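Local coordinates for putative peptidase (Chlamydophila abortus, PDB 3CE2), which is probably a zinc-dependent oligopeptidase of the M3B family that degrades small bioactive peptides, at residues N389-T393 against L394-S398; T115-A118 against E119-W123. One frame throughout, in Å; residues are numbered along the deposited sequence.

Contact 1: residues N389-T393 against L394-S398; sequences NYTGT and LYDVS
Asp396 OD2 is gripped by three donors from the loop that leads into helix 394-416. The hydroxyl of Thr391 gives its proton along the syn lone pair, with OG1 2.5 Å from OD2 of Asp396. Thr393 N reaches the same oxygen from the anti side at 2.9 Å, and Thr393 OG1 approaches over one face of the carboxylate, 2.9 Å from Asp396 OD2. OD1 of Asp396 takes Thr391 N at 2.9 Å from the opposite face, well out of the carboxylate plane. With both oxygens engaged the carboxylate can hardly rotate, and so many donors would probably favour its charged form. A short acid suits the site: CG lies anti to the carbonyl carbon, chi1 -81°, which turns the carboxylate back over the turn before the helix.

The Thr393 hydroxyl both gives and accepts: besides its bond to OD2, OG1 accepts from Asp396 N at 3.1 Å, while the carbonyl O of Thr393 begins the helical pattern with Val397 N. Gly392 has backbone angles (phi 110°) that glycine adopts readily, because a CB would press on the preceding carbonyl. Beside the polar turn, Tyr390 brings CE1 to 3.5 Å from Asp396 CB, the ring and carboxylate planes 52° apart; its hydroxyl bonds Tyr328 O, and its ring meets Phe330 edge-to-face. Val397 continues this buried side onto helix 330-340. The reciprocal bonds between Thr393, the N-cap, and Asp396 make a capping box, here at the start of the helix that carries the zinc-binding His402 and His406 of the HExxH motif.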
# COMPACT_ATOMS: atom_id res chain seq x y z
N ASN A 389 14.37 8.91 9.32
CA ASN A 389 14.93 10.26 9.43
C ASN A 389 14.46 10.85 10.75
O ASN A 389 13.70 11.82 10.79
CB ASN A 389 14.53 11.10 8.22
CG ASN A 389 15.45 10.88 7.03
OD1 ASN A 389 16.60 11.34 7.02
ND2 ASN A 389 14.96 10.13 6.03
N TYR A 390 14.90 10.22 11.83
CA TYR A 390 14.26 10.40 13.12
C TYR A 390 14.43 11.82 13.62
O TYR A 390 15.54 12.28 13.74
CB TYR A 390 14.79 9.38 14.15
CG TYR A 390 14.02 9.49 15.41
CD1 TYR A 390 12.76 8.91 15.51
CD2 TYR A 390 14.50 10.23 16.50
CE1 TYR A 390 11.99 9.05 16.67
CE2 TYR A 390 13.75 10.37 17.66
CZ TYR A 390 12.49 9.78 17.74
OH TYR A 390 11.72 9.90 18.89
N THR A 391 13.33 12.52 13.90
CA THR A 391 13.42 13.93 14.34
C THR A 391 12.92 14.19 15.76
O THR A 391 13.19 15.24 16.32
CB THR A 391 12.78 14.96 13.32
OG1 THR A 391 11.43 14.59 12.99
CG2 THR A 391 13.61 15.05 12.04
N GLY A 392 12.18 13.25 16.34
CA GLY A 392 11.84 13.35 17.76
C GLY A 392 10.39 13.64 18.09
O GLY A 392 10.05 13.85 19.25
N THR A 393 9.52 13.65 17.08
CA THR A 393 8.10 13.99 17.31
C THR A 393 7.26 12.73 17.47
O THR A 393 7.72 11.62 17.19
CB THR A 393 7.50 14.77 16.10
OG1 THR A 393 7.41 13.89 14.97
CG2 THR A 393 8.36 16.02 15.72
N LEU A 394 6.02 12.90 17.90
CA LEU A 394 5.10 11.78 18.01
C LEU A 394 4.86 11.13 16.64
O LEU A 394 4.77 9.90 16.54
CB LEU A 394 3.77 12.21 18.64
CG LEU A 394 2.79 11.09 19.02
CD1 LEU A 394 3.39 10.13 20.05
CD2 LEU A 394 1.44 11.64 19.49
N TYR A 395 4.77 11.94 15.58
CA TYR A 395 4.70 11.40 14.23
C TYR A 395 5.88 10.45 13.96
O TYR A 395 5.68 9.36 13.44
CB TYR A 395 4.69 12.52 13.19
CG TYR A 395 4.78 11.98 11.78
CD1 TYR A 395 3.66 11.40 11.14
CD2 TYR A 395 5.99 12.02 11.08
CE1 TYR A 395 3.74 10.89 9.83
CE2 TYR A 395 6.10 11.51 9.78
CZ TYR A 395 4.97 10.94 9.15
OH TYR A 395 5.10 10.43 7.86
N ASP A 396 7.09 10.87 14.32
CA ASP A 396 8.28 10.02 14.24
C ASP A 396 8.08 8.66 14.91
O ASP A 396 8.32 7.61 14.30
CB ASP A 396 9.49 10.69 14.90
CG ASP A 396 10.17 11.72 14.02
OD1 ASP A 396 10.82 11.32 13.03
OD2 ASP A 396 10.08 12.93 14.34
N VAL A 397 7.67 8.69 16.17
CA VAL A 397 7.47 7.46 16.93
C VAL A 397 6.56 6.49 16.17
O VAL A 397 6.88 5.31 16.05
CB VAL A 397 6.88 7.76 18.31
CG1 VAL A 397 6.77 6.48 19.12
CG2 VAL A 397 7.76 8.76 19.04
N SER A 398 5.47 7.00 15.62
CA SER A 398 4.54 6.12 14.92
C SER A 398 5.12 5.58 13.59
O SER A 398 4.74 4.51 13.11
CB SER A 398 3.21 6.83 14.67
OG SER A 398 3.26 7.45 13.41

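Contact 2: residues T115-A118 against E119-W123; sequences TLFA and EETSW
Thr121 and Phe117 meet at the C-terminal end of helix 101-120, where the chain leaves helical geometry. The methyl CG2 of Thr121 lies over one face of the Phe117 ring in a CH-pi contact, 3.9 Å from CG2 to the ring centroid and displaced toward the rim, nearest CE1. The branched threonine serves two ends at once: while CG2 rests on the ring, OG1 turns back and donates to Phe117 O at 3.0 Å. That carbonyl also takes Thr121 N at 2.9 Å, so two donors from one residue hold it. Chi1 of 66° places OG1 between the backbone N and carbonyl carbon of Thr121, within range of the carbonyl one turn back, and leaves CG2 beside the N, facing the ring.

Just before it, the same turn is held by ordinary backbone bonds, Glu120 N to Leu116 O and Glu119 N to Thr115 O; a second approach of Glu119 N to Leu116 O is weak. On the exposed side, Glu119 runs back along the helix, and its OE1 lies 3.7 Å from Leu116 CD1, a fitting post for a long polar chain at the surface.

Farther out, Phe117 is positioned by Trp53, which meets its ring edge-to-face, and by Ile79, Glu80 and Leu83 of helix 66-96; an aromatic ring suits this seam because it offers one face to the Thr121 methyl while also packing against these neighbours. Glu120 reaches across to the neighbouring loop, OE1 accepting from Trp53 N and OE2 from Thr52 N. Past the helix end, Ser122 folds back on the last turn: its OG donates in the carbonyl plane, on a lone pair, to Glu119 O at 2.7 Å, and Ser122 N bonds the same oxygen at 3.1 Å.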
# COMPACT_ATOMS: atom_id res chain seq x y z
N THR A 115 17.54 -6.07 -15.27
CA THR A 115 16.80 -5.89 -16.51
C THR A 115 17.23 -6.95 -17.52
O THR A 115 16.44 -7.39 -18.37
CB THR A 115 16.97 -4.46 -17.07
OG1 THR A 115 16.69 -3.51 -16.03
CG2 THR A 115 15.99 -4.21 -18.23
N LEU A 116 18.47 -7.39 -17.41
CA LEU A 116 18.98 -8.40 -18.31
C LEU A 116 18.29 -9.71 -17.96
O LEU A 116 17.64 -10.34 -18.79
CB LEU A 116 20.50 -8.52 -18.14
CG LEU A 116 21.39 -8.41 -19.39
CD1 LEU A 116 20.81 -7.42 -20.41
CD2 LEU A 116 22.81 -8.00 -18.97
N PHE A 117 18.43 -10.09 -16.69
CA PHE A 117 17.70 -11.22 -16.14
C PHE A 117 16.27 -11.23 -16.62
O PHE A 117 15.80 -12.24 -17.17
CB PHE A 117 17.70 -11.17 -14.62
CG PHE A 117 17.16 -12.41 -13.99
CD1 PHE A 117 17.73 -13.64 -14.28
CD2 PHE A 117 16.07 -12.35 -13.14
CE1 PHE A 117 17.24 -14.79 -13.72
CE2 PHE A 117 15.57 -13.51 -12.56
CZ PHE A 117 16.16 -14.73 -12.86
N ALA A 118 15.57 -10.12 -16.43
CA ALA A 118 14.18 -10.03 -16.86
C ALA A 118 14.02 -10.27 -18.37
O ALA A 118 13.03 -10.86 -18.82
CB ALA A 118 13.55 -8.72 -16.42
N GLU A 119 14.98 -9.83 -19.18
CA GLU A 119 14.87 -10.05 -20.62
C GLU A 119 15.19 -11.49 -20.93
O GLU A 119 14.44 -12.18 -21.62
CB GLU A 119 15.78 -9.10 -21.40
CG GLU A 119 15.15 -7.72 -21.63
CD GLU A 119 16.17 -6.58 -21.76
OE1 GLU A 119 17.40 -6.86 -21.68
OE2 GLU A 119 15.72 -5.42 -21.94
N GLU A 120 16.30 -11.97 -20.40
CA GLU A 120 16.66 -13.34 -20.65
C GLU A 120 15.58 -14.36 -20.24
O GLU A 120 15.37 -15.36 -20.93
CB GLU A 120 18.04 -13.67 -20.09
CG GLU A 120 19.11 -13.60 -21.17
CD GLU A 120 20.52 -13.48 -20.64
OE1 GLU A 120 20.96 -14.35 -19.86
OE2 GLU A 120 21.21 -12.51 -21.04
N THR A 121 14.84 -14.08 -19.16
CA THR A 121 13.85 -15.03 -18.66
C THR A 121 12.44 -14.73 -19.12
O THR A 121 11.49 -15.35 -18.66
CB THR A 121 13.79 -15.03 -17.13
OG1 THR A 121 13.31 -13.75 -16.69
CG2 THR A 121 15.16 -15.33 -16.51
N SER A 122 12.29 -13.77 -20.02
CA SER A 122 10.97 -13.30 -20.40
C SER A 122 10.13 -14.38 -21.10
O SER A 122 8.93 -14.21 -21.26
CB SER A 122 11.10 -12.10 -21.34
OG SER A 122 11.91 -12.45 -22.45
N TRP A 123 10.77 -15.47 -21.51
CA TRP A 123 10.08 -16.50 -22.30
C TRP A 123 9.30 -17.45 -21.43
O TRP A 123 8.32 -18.06 -21.87
CB TRP A 123 11.10 -17.29 -23.11
CG TRP A 123 12.13 -17.99 -22.25
CD1 TRP A 123 13.32 -17.48 -21.83
CD2 TRP A 123 12.05 -19.32 -21.72
NE1 TRP A 123 14.00 -18.42 -21.08
CE2 TRP A 123 13.24 -19.55 -20.99
CE3 TRP A 123 11.08 -20.33 -21.78
CZ2 TRP A 123 13.50 -20.77 -20.33
CZ3 TRP A 123 11.34 -21.54 -21.12
CH2 TRP A 123 12.54 -21.74 -20.41

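How the contacts relate
Following the chain from the N terminus, contact 2 comes first, at the C-terminal end of helix 101-120, where this helix packs beside helix 66-96 and the loop around Trp53. Contact 1 comes later, in the loop after strand 385-387 and the first turn of helix 394-416. Each is closed locally within one continuous run; the two follow in series and neither nests within nor crosses the other. One finishes a helix and the other starts one. The centres of contact 1 and contact 2 are about 41 Å apart, their nearest atoms about 26 Å. Contact 1 opens the helix that carries His402 and His406, ligands with Glu430 of one bound zinc ion; contact 2 lies at the surface.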